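Local structure of outer surface protein (Bacillus cereus ATCC 14579, 1X7F) at residues 272-277 against 286-291; 292-297 against 378-383; 308-313 against 342-347. The protein is of unknown function but is probably a 6-phospho-N-acetylmuramidase, hydrolysing a phosphorylated muramic acid glycoside during cell-wall recycling. One frame throughout, in Å; residues are numbered along the deposited sequence. Where two conformers were deposited one is given.

Contact 1 (272-277 against 286-291)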
loop_
_atom_site.group_PDB
_atom_site.type_symbol
_atom_site.label_atom_id
_atom_site.label_comp_id
_atom_site.label_asym_id
_atom_site.label_seq_id
_atom_site.Cartn_x
_atom_site.Cartn_y
_atom_site.Cartn_z
ATOM N N LEU A 272 13.163 -1.480 3.058
ATOM C CA LEU A 272 13.832 -1.170 1.799
ATOM C C LEU A 272 14.649 -2.374 1.393
ATOM O O LEU A 272 15.538 -2.805 2.143
ATOM C CB LEU A 272 14.740 0.055 1.960
ATOM C CG LEU A 272 14.026 1.350 2.397
ATOM C CD1 LEU A 272 15.056 2.420 2.795
ATOM C CD2 LEU A 272 13.063 1.887 1.296
ATOM N N LYS A 273 14.334 -2.929 0.220
ATOM C CA LYS A 273 15.110 -4.043 -0.326
ATOM C C LYS A 273 16.539 -3.592 -0.686
ATOM O O LYS A 273 16.734 -2.655 -1.480
ATOM C CB LYS A 273 14.396 -4.662 -1.525
ATOM C CG LYS A 273 15.135 -5.839 -2.118
ATOM C CD LYS A 273 14.203 -6.835 -2.759
ATOM C CE LYS A 273 14.985 -8.053 -3.234
ATOM N NZ LYS A 273 14.189 -8.927 -4.139
ATOM N N VAL A 274 17.518 -4.256 -0.078
ATOM C CA VAL A 274 18.943 -3.978 -0.293
ATOM C C VAL A 274 19.607 -5.181 -0.998
ATOM O O VAL A 274 19.286 -6.348 -0.716
ATOM C CB VAL A 274 19.680 -3.634 1.054
ATOM C CG1 VAL A 274 19.658 -4.829 2.032
ATOM C CG2 VAL A 274 21.135 -3.180 0.822
ATOM N N HIS A 275 20.500 -4.874 -1.934
ATOM C CA HIS A 275 21.383 -5.851 -2.545
ATOM C C HIS A 275 22.813 -5.505 -2.138
ATOM O O HIS A 275 23.287 -4.401 -2.393
ATOM C CB HIS A 275 21.267 -5.824 -4.075
ATOM C CG HIS A 275 19.886 -6.096 -4.591
ATOM N ND1 HIS A 275 19.423 -7.368 -4.849
ATOM C CD2 HIS A 275 18.870 -5.256 -4.908
ATOM C CE1 HIS A 275 18.178 -7.303 -5.292
ATOM N NE2 HIS A 275 17.822 -6.031 -5.344
ATOM N N PHE A 276 23.495 -6.452 -1.512
ATOM C CA PHE A 276 24.875 -6.259 -1.103
ATOM C C PHE A 276 25.894 -6.384 -2.225
ATOM O O PHE A 276 25.714 -7.180 -3.142
ATOM C CB PHE A 276 25.217 -7.224 0.036
ATOM C CG PHE A 276 24.490 -6.917 1.296
ATOM C CD1 PHE A 276 23.478 -7.769 1.758
ATOM C CD2 PHE A 276 24.778 -5.752 2.006
ATOM C CE1 PHE A 276 22.781 -7.467 2.929
ATOM C CE2 PHE A 276 24.090 -5.444 3.166
ATOM C CZ PHE A 276 23.089 -6.300 3.632
ATOM N N VAL A 277 26.971 -5.597 -2.142
ATOM C CA VAL A 277 28.133 -5.821 -3.013
ATOM C C VAL A 277 28.900 -7.054 -2.531
ATOM O O VAL A 277 28.813 -7.413 -1.349
ATOM C CB VAL A 277 29.088 -4.585 -3.092
ATOM C CG1 VAL A 277 28.333 -3.345 -3.544
ATOM C CG2 VAL A 277 29.835 -4.341 -1.752
ATOM N N ARG A 286 25.397 -7.049 9.116
ATOM C CA ARG A 286 24.674 -7.021 10.398
ATOM C C ARG A 286 24.210 -5.602 10.737
ATOM O O ARG A 286 23.059 -5.408 11.137
ATOM C CB ARG A 286 25.540 -7.589 11.538
ATOM C CG ARG A 286 24.788 -7.812 12.849
ATOM C CD ARG A 286 25.647 -8.263 14.060
ATOM N NE ARG A 286 26.836 -8.966 13.612
ATOM C CZ ARG A 286 28.082 -8.616 13.895
ATOM N NH1 ARG A 286 28.347 -7.590 14.701
ATOM N NH2 ARG A 286 29.071 -9.335 13.391
ATOM N N ALA A 287 25.102 -4.623 10.569
ATOM C CA ALA A 287 24.758 -3.205 10.750
ATOM C C ALA A 287 23.574 -2.819 9.868
ATOM O O ALA A 287 22.720 -2.055 10.269
ATOM C CB ALA A 287 25.960 -2.308 10.427
ATOM N N THR A 288 23.540 -3.353 8.659
ATOM C CA THR A 288 22.479 -3.051 7.704
ATOM C C THR A 288 21.149 -3.719 8.071
ATOM O O THR A 288 20.111 -3.054 8.098
ATOM C CB THR A 288 22.934 -3.486 6.290
ATOM O OG1 THR A 288 24.117 -2.744 5.930
ATOM C CG2 THR A 288 21.872 -3.113 5.228
ATOM N N LEU A 289 21.200 -5.023 8.359
ATOM C CA LEU A 289 19.998 -5.870 8.441
ATOM C C LEU A 289 19.414 -6.041 9.834
ATOM O O LEU A 289 18.212 -6.256 9.981
ATOM C CB LEU A 289 20.281 -7.268 7.885
ATOM C CG LEU A 289 20.708 -7.460 6.437
ATOM C CD1 LEU A 289 21.034 -8.942 6.202
ATOM C CD2 LEU A 289 19.631 -6.982 5.491
ATOM N N GLN A 290 20.270 -5.970 10.846
ATOM C CA GLN A 290 19.870 -6.313 12.205
ATOM C C GLN A 290 19.360 -5.095 12.961
ATOM O O GLN A 290 18.813 -5.216 14.045
ATOM C CB GLN A 290 21.032 -6.988 12.962
ATOM C CG GLN A 290 20.570 -7.857 14.090
ATOM C CD GLN A 290 21.691 -8.647 14.740
ATOM O OE1 GLN A 290 22.157 -8.286 15.823
ATOM N NE2 GLN A 290 22.130 -9.725 14.080
ATOM N N GLU A 291 19.534 -3.924 12.377
ATOM C CA GLU A 291 19.198 -2.680 13.049
ATOM C C GLU A 291 17.886 -2.104 12.560
ATOM O O GLU A 291 17.603 -2.109 11.362
ATOM C CB GLU A 291 20.307 -1.629 12.827
ATOM C CG GLU A 291 21.716 -2.091 13.185
ATOM C CD GLU A 291 21.856 -2.475 14.645
ATOM O OE1 GLU A 291 21.308 -1.737 15.495
ATOM O OE2 GLU A 291 22.504 -3.514 14.939
#
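The ring of Phe276 pushes its far end between Thr288 and Leu289 of the helix. Phe276 CZ lies 3.8 Å from Thr288 CG2 and 3.9 Å from Leu289 CG. Leu289 CG and Thr288 CB both sit at the edge of the ring, in its plane, while the methyl CG2 of Thr288 approaches obliquely. Phe276 and the two helix residues come from opposite directions. Leu289 also spreads its branches. Leu289 CD1 meets Phe276 CE1 at 4.0 Å, and Leu289 CD2 reaches Val274 CG1 at 4.1 Å. All these contacts are apolar.

The hydroxyl of Thr288 turns back to its own helix, where OG1 is hydrogen-bonded to Glu284 O. With CG2 anti to the backbone N (chi1 -61° for OG1), the methyl is left to face the strand. Val361 of strand 358-364 also touches Phe276 and Thr288. Cys383 of strand 380-384 touches Val274 and Thr288, and the chain end at Glu385 borders Phe276 and Leu289.

Alternate residues of strand 270-276, Val274 and Phe276, thus face helix 282-289. This is a helix packed on one face of a mixed beta sheet, in the C-terminal domain.

Contact 2 (292-297 against 378-383)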
loop_
_atom_site.group_PDB
_atom_site.type_symbol
_atom_site.label_atom_id
_atom_site.label_comp_id
_atom_site.label_asym_id
_atom_site.label_seq_id
_atom_site.Cartn_x
_atom_site.Cartn_y
_atom_site.Cartn_z
ATOM N N LEU A 292 17.100 -1.599 13.500
ATOM C CA LEU A 292 16.032 -0.671 13.196
ATOM C C LEU A 292 16.667 0.713 13.052
ATOM O O LEU A 292 17.082 1.332 14.041
ATOM C CB LEU A 292 14.977 -0.698 14.308
ATOM C CG LEU A 292 13.789 0.271 14.245
ATOM C CD1 LEU A 292 13.150 0.324 12.847
ATOM C CD2 LEU A 292 12.748 -0.095 15.311
ATOM N N HIS A 293 16.766 1.179 11.808
ATOM C CA HIS A 293 17.387 2.452 11.505
ATOM C C HIS A 293 16.435 3.610 11.744
ATOM O O HIS A 293 15.222 3.469 11.580
ATOM C CB HIS A 293 17.896 2.464 10.065
ATOM C CG HIS A 293 18.879 1.378 9.780
ATOM N ND1 HIS A 293 20.173 1.409 10.260
ATOM C CD2 HIS A 293 18.748 0.208 9.108
ATOM C CE1 HIS A 293 20.802 0.309 9.877
ATOM N NE2 HIS A 293 19.960 -0.436 9.178
ATOM N N VAL A 294 16.991 4.741 12.169
ATOM C CA VAL A 294 16.223 5.965 12.346
ATOM C C VAL A 294 17.004 7.042 11.613
ATOM O O VAL A 294 18.213 7.161 11.813
ATOM C CB VAL A 294 16.046 6.358 13.846
ATOM C CG1 VAL A 294 15.323 7.712 13.978
ATOM C CG2 VAL A 294 15.289 5.287 14.605
ATOM N N ARG A 295 16.335 7.787 10.732
ATOM C CA ARG A 295 16.937 8.983 10.146
ATOM C C ARG A 295 17.001 10.049 11.225
ATOM O O ARG A 295 15.961 10.478 11.736
ATOM C CB ARG A 295 16.124 9.497 8.954
ATOM C CG ARG A 295 16.839 10.602 8.167
ATOM C CD ARG A 295 16.113 11.086 6.904
ATOM N NE ARG A 295 16.958 12.006 6.129
ATOM C CZ ARG A 295 16.544 12.718 5.083
ATOM N NH1 ARG A 295 17.392 13.520 4.455
ATOM N NH2 ARG A 295 15.287 12.633 4.663
ATOM N N ARG A 296 18.212 10.467 11.590
ATOM C CA ARG A 296 18.336 11.537 12.584
ATOM C C ARG A 296 17.606 12.795 12.101
ATOM O O ARG A 296 17.780 13.231 10.945
ATOM C CB ARG A 296 19.794 11.837 12.964
ATOM C CG ARG A 296 19.904 12.476 14.365
ATOM C CD ARG A 296 21.324 12.677 14.873
ATOM N NE ARG A 296 22.024 13.767 14.181
ATOM C CZ ARG A 296 23.342 13.948 14.183
ATOM N NH1 ARG A 296 24.144 13.104 14.819
ATOM N NH2 ARG A 296 23.863 14.981 13.544
ATOM N N GLY A 297 16.798 13.352 12.994
ATOM C CA GLY A 297 15.903 14.457 12.696
ATOM C C GLY A 297 16.461 15.731 12.088
ATOM O O GLY A 297 15.739 16.417 11.357
ATOM N N TRP A 378 13.370 11.619 11.632
ATOM C CA TRP A 378 13.002 10.709 12.748
ATOM C C TRP A 378 12.275 9.402 12.351
ATOM O O TRP A 378 11.827 8.645 13.215
ATOM C CB TRP A 378 12.201 11.443 13.838
ATOM C CG TRP A 378 12.927 12.593 14.497
ATOM C CD1 TRP A 378 12.478 13.885 14.623
ATOM C CD2 TRP A 378 14.211 12.555 15.142
ATOM N NE1 TRP A 378 13.399 14.646 15.301
ATOM C CE2 TRP A 378 14.471 13.859 15.636
ATOM C CE3 TRP A 378 15.171 11.548 15.362
ATOM C CZ2 TRP A 378 15.653 14.185 16.324
ATOM C CZ3 TRP A 378 16.354 11.875 16.044
ATOM C CH2 TRP A 378 16.578 13.185 16.517
ATOM N N THR A 379 12.157 9.155 11.056
ATOM C CA THR A 379 11.500 7.967 10.528
ATOM C C THR A 379 12.333 6.714 10.820
ATOM O O THR A 379 13.536 6.673 10.569
ATOM C CB THR A 379 11.294 8.127 8.992
ATOM O OG1 THR A 379 10.405 9.215 8.749
ATOM C CG2 THR A 379 10.557 6.920 8.380
ATOM N N GLN A 380 11.674 5.700 11.351
ATOM C CA GLN A 380 12.259 4.376 11.461
ATOM C C GLN A 380 12.061 3.638 10.158
ATOM O O GLN A 380 11.017 3.768 9.526
ATOM C CB GLN A 380 11.573 3.599 12.575
ATOM C CG GLN A 380 11.586 4.317 13.884
ATOM C CD GLN A 380 10.733 3.629 14.923
ATOM O OE1 GLN A 380 9.722 2.997 14.601
ATOM N NE2 GLN A 380 11.130 3.757 16.175
ATOM N N PHE A 381 13.065 2.860 9.764
ATOM C CA PHE A 381 12.954 1.972 8.615
ATOM C C PHE A 381 13.892 0.795 8.845
ATOM O O PHE A 381 14.790 0.882 9.681
ATOM C CB PHE A 381 13.266 2.718 7.300
ATOM C CG PHE A 381 14.672 3.220 7.209
ATOM C CD1 PHE A 381 15.641 2.486 6.534
ATOM C CD2 PHE A 381 15.041 4.405 7.833
ATOM C CE1 PHE A 381 16.965 2.931 6.476
ATOM C CE2 PHE A 381 16.355 4.860 7.787
ATOM C CZ PHE A 381 17.320 4.124 7.098
ATOM N N THR A 382 13.663 -0.312 8.143
ATOM C CA THR A 382 14.655 -1.375 8.067
ATOM C C THR A 382 15.171 -1.535 6.638
ATOM O O THR A 382 14.618 -0.986 5.679
ATOM C CB THR A 382 14.100 -2.735 8.540
ATOM O OG1 THR A 382 12.956 -3.068 7.755
ATOM C CG2 THR A 382 13.594 -2.692 9.997
ATOM N N CYS A 383 16.236 -2.315 6.516
ATOM C CA CYS A 383 16.735 -2.765 5.237
ATOM C C CYS A 383 16.577 -4.255 5.263
ATOM O O CYS A 383 16.917 -4.900 6.261
ATOM C CB CYS A 383 18.213 -2.387 5.050
ATOM S SG CYS A 383 18.503 -0.624 4.816
#
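Trp378 lays one face of its indole over the backbone of Gly297. Gly297 CA stands 3.5 Å from the centroid of the five-membered ring of Trp378, 18° off its normal, a CH-pi contact. Gly297 N lies over the same ring system, nearer its rim. The glycine backbone lies directly against the indole. Val294 CG1 comes to the indole edge, 4.1 Å from CE3 of Trp378.

His293 and Phe381 lie on the sheet face opposite Val294 and Gln380. His293 CB sits over the face of Phe381, 3.7 Å from the ring centroid. Phe381 is rotated about CA-CB (chi1 64°) so that its ring swings across to His293. The imidazole and the phenyl ring are roughly parallel but well offset.

His293 and Phe381 form an antiparallel hydrogen-bonded pair, with His293 N to Phe381 O and Phe381 N to His293 O both 2.9 Å. Arg295 N to Thr379 O (3.0 Å) and Trp378 N to Arg295 O (2.8 Å) continue the pairing beyond the strand.

The imidazole is held at both nitrogens, ND1 by Ser306 OG and NE2 by Thr288 O of helix 282-289. Strand 293-294 is an edge of the mixed sheet, and strand 380-384 lies between it and strand 270-276.

Contact 3 (308-313 against 342-347)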
loop_
_atom_site.group_PDB
_atom_site.type_symbol
_atom_site.label_atom_id
_atom_site.label_comp_id
_atom_site.label_asym_id
_atom_site.label_seq_id
_atom_site.Cartn_x
_atom_site.Cartn_y
_atom_site.Cartn_z
ATOM N N GLU A 308 22.638 6.324 15.308
ATOM C CA GLU A 308 22.649 5.414 16.457
ATOM C C GLU A 308 23.398 4.099 16.194
ATOM O O GLU A 308 23.874 3.464 17.121
ATOM C CB GLU A 308 21.222 5.126 16.938
ATOM C CG GLU A 308 20.471 6.348 17.447
ATOM C CD GLU A 308 21.031 6.872 18.764
ATOM O OE1 GLU A 308 20.766 6.255 19.829
ATOM O OE2 GLU A 308 21.736 7.911 18.731
ATOM N N VAL A 309 23.510 3.707 14.931
ATOM C CA VAL A 309 24.241 2.498 14.530
ATOM C C VAL A 309 25.724 2.533 14.899
ATOM O O VAL A 309 26.284 1.515 15.309
ATOM C CB VAL A 309 24.067 2.206 12.994
ATOM C CG1 VAL A 309 25.272 1.492 12.389
ATOM C CG2 VAL A 309 22.812 1.401 12.758
ATOM N N ARG A 310 26.351 3.706 14.776
ATOM C CA ARG A 310 27.802 3.837 14.975
ATOM C C ARG A 310 28.263 3.786 16.431
ATOM O O ARG A 310 29.461 3.767 16.704
ATOM C CB ARG A 310 28.360 5.086 14.270
ATOM C CG ARG A 310 28.203 6.392 15.022
ATOM C CD ARG A 310 28.506 7.626 14.187
ATOM N NE ARG A 310 27.722 8.771 14.643
ATOM C CZ ARG A 310 28.184 9.748 15.415
ATOM N NH1 ARG A 310 29.446 9.751 15.819
ATOM N NH2 ARG A 310 27.381 10.737 15.775
ATOM N N LYS A 311 27.314 3.772 17.360
ATOM C CA LYS A 311 27.612 3.508 18.762
ATOM C C LYS A 311 27.875 2.024 19.018
ATOM O O LYS A 311 28.750 1.669 19.810
ATOM C CB LYS A 311 26.461 3.977 19.649
ATOM C CG LYS A 311 26.488 5.462 19.979
ATOM C CD LYS A 311 25.699 5.752 21.267
ATOM C CE LYS A 311 24.192 5.694 21.022
ATOM N NZ LYS A 311 23.826 6.575 19.876
ATOM N N LYS A 312 27.115 1.164 18.342
ATOM C CA LYS A 312 27.269 -0.279 18.474
ATOM C C LYS A 312 28.435 -0.832 17.668
ATOM O O LYS A 312 28.949 -1.906 17.982
ATOM C CB LYS A 312 25.987 -1.008 18.059
ATOM C CG LYS A 312 24.789 -0.717 18.940
ATOM C CD LYS A 312 23.487 -1.168 18.275
ATOM C CE LYS A 312 23.213 -2.631 18.541
ATOM N NZ LYS A 312 23.016 -2.884 20.007
ATOM N N TYR A 313 28.850 -0.106 16.633
ATOM C CA TYR A 313 29.805 -0.646 15.668
ATOM C C TYR A 313 31.164 0.048 15.649
ATOM O O TYR A 313 32.034 -0.311 14.856
ATOM C CB TYR A 313 29.170 -0.724 14.268
ATOM C CG TYR A 313 28.084 -1.793 14.201
ATOM C CD1 TYR A 313 26.731 -1.463 14.349
ATOM C CD2 TYR A 313 28.414 -3.140 14.031
ATOM C CE1 TYR A 313 25.732 -2.447 14.308
ATOM C CE2 TYR A 313 27.424 -4.132 13.979
ATOM C CZ TYR A 313 26.089 -3.779 14.121
ATOM O OH TYR A 313 25.122 -4.754 14.077
ATOM N N LYS A 342 33.181 6.600 11.804
ATOM C CA LYS A 342 33.331 5.169 11.589
ATOM C C LYS A 342 32.088 4.419 12.123
ATOM O O LYS A 342 31.658 4.627 13.268
ATOM C CB LYS A 342 34.580 4.655 12.293
ATOM C CG LYS A 342 34.721 3.115 12.261
ATOM C CD LYS A 342 35.988 2.686 12.960
ATOM C CE LYS A 342 35.849 1.305 13.497
ATOM N NZ LYS A 342 36.943 0.961 14.452
ATOM N N GLY A 343 31.518 3.569 11.267
ATOM C CA GLY A 343 30.369 2.761 11.628
ATOM C C GLY A 343 29.066 3.502 11.385
ATOM O O GLY A 343 28.009 2.945 11.645
ATOM N N GLU A 344 29.132 4.752 10.904
ATOM C CA GLU A 344 27.909 5.477 10.555
ATOM C C GLU A 344 27.428 4.928 9.229
ATOM O O GLU A 344 28.148 4.983 8.228
ATOM C CB GLU A 344 28.093 7.017 10.489
ATOM C CG GLU A 344 26.832 7.773 10.048
ATOM C CD GLU A 344 26.953 9.299 10.115
ATOM O OE1 GLU A 344 27.188 9.856 11.200
ATOM O OE2 GLU A 344 26.776 9.964 9.077
ATOM N N LEU A 345 26.217 4.381 9.243
ATOM C CA LEU A 345 25.570 3.863 8.051
ATOM C C LEU A 345 24.756 4.976 7.391
ATOM O O LEU A 345 24.058 5.728 8.074
ATOM C CB LEU A 345 24.659 2.677 8.410
ATOM C CG LEU A 345 23.921 1.988 7.254
ATOM C CD1 LEU A 345 23.857 0.493 7.500
ATOM C CD2 LEU A 345 22.497 2.566 6.999
ATOM N N GLN A 346 24.859 5.071 6.069
ATOM C CA GLN A 346 24.133 6.072 5.304
ATOM C C GLN A 346 23.488 5.434 4.094
ATOM O O GLN A 346 23.944 4.399 3.609
ATOM C CB GLN A 346 25.071 7.194 4.837
ATOM C CG GLN A 346 25.835 7.902 5.951
ATOM C CD GLN A 346 26.955 8.781 5.423
ATOM O OE1 GLN A 346 27.254 8.767 4.217
ATOM N NE2 GLN A 346 27.583 9.545 6.319
ATOM N N ILE A 347 22.409 6.047 3.626
ATOM C CA ILE A 347 21.840 5.718 2.340
ATOM C C ILE A 347 21.917 7.019 1.549
ATOM O O ILE A 347 21.471 8.055 2.017
ATOM C CB ILE A 347 20.379 5.176 2.446
ATOM C CG1 ILE A 347 20.314 3.956 3.382
ATOM C CG2 ILE A 347 19.849 4.828 1.032
ATOM C CD1 ILE A 347 18.951 3.270 3.432
#
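Arg310 rests its CB on the backbone of Gly343, with Arg310 CB 3.4 Å from Gly343 C. Arg310 CB is also 3.5 Å from Lys342 O and from Glu344 N. The chain leaves CB with CG between the backbone N and carbonyl carbon (chi1 82°), then runs extended to NE. This carries Arg310 CD alongside Glu344, 3.8 Å from Glu344 CB. Arg310 NE ends 3.6 Å from Glu344 OE1. This is a long, purely electrostatic salt bridge, since OE1 sits off the guanidinium plane and receives no N-H from it. The guanidinium and carboxylate planes are 67° apart. At the tip, NH1 of Arg310 is hydrogen-bonded to Lys340 O. Arg310 is modelled in two conformers, so the contacts of its NE and NH1 are tentative.

Glu344 has a further partner: its OE1 forms a salt bridge with Arg305. Arg305 probably helps hold the carboxylate beside Arg310.

Gly343 has a positive phi, and its bare backbone lets the turn pass close to Arg310 CB. Val309 CG1 reaches Leu345 CB at 4.2 Å.

The short, weakly bonded helix 309-313 packs against the turn that leads into strand 345-348. In the fold, a helical turn following edge strand 303-306 meets the start of the neighbouring antiparallel strand of the mixed sheet.

In the fold
All three contacts lie in the C-terminal family region, on the same side of the chain's centre. Their centres are 12 to 13 Å apart. They share one mixed sheet, in which strands 293-294, 380-384 and 270-276 are neighbours and strands 345-348 and 303-306 lie toward the other edge. Contact 1 closes before contact 2 opens, and contact 3 is nested inside the loop that contact 2 closes. Helix 282-289 is followed in the chain by strand 293-294. Glu291 OE2 and Tyr313 OH, 3.0 Å apart, probably bond contact 1 to contact 3. Phe381 CE1 touches Ile347 CD1 at 3.7 Å, linking contact 2 to contact 3. The contacts tie early, middle and late parts of this region into one sheet, separate from the eight-stranded parallel sheet.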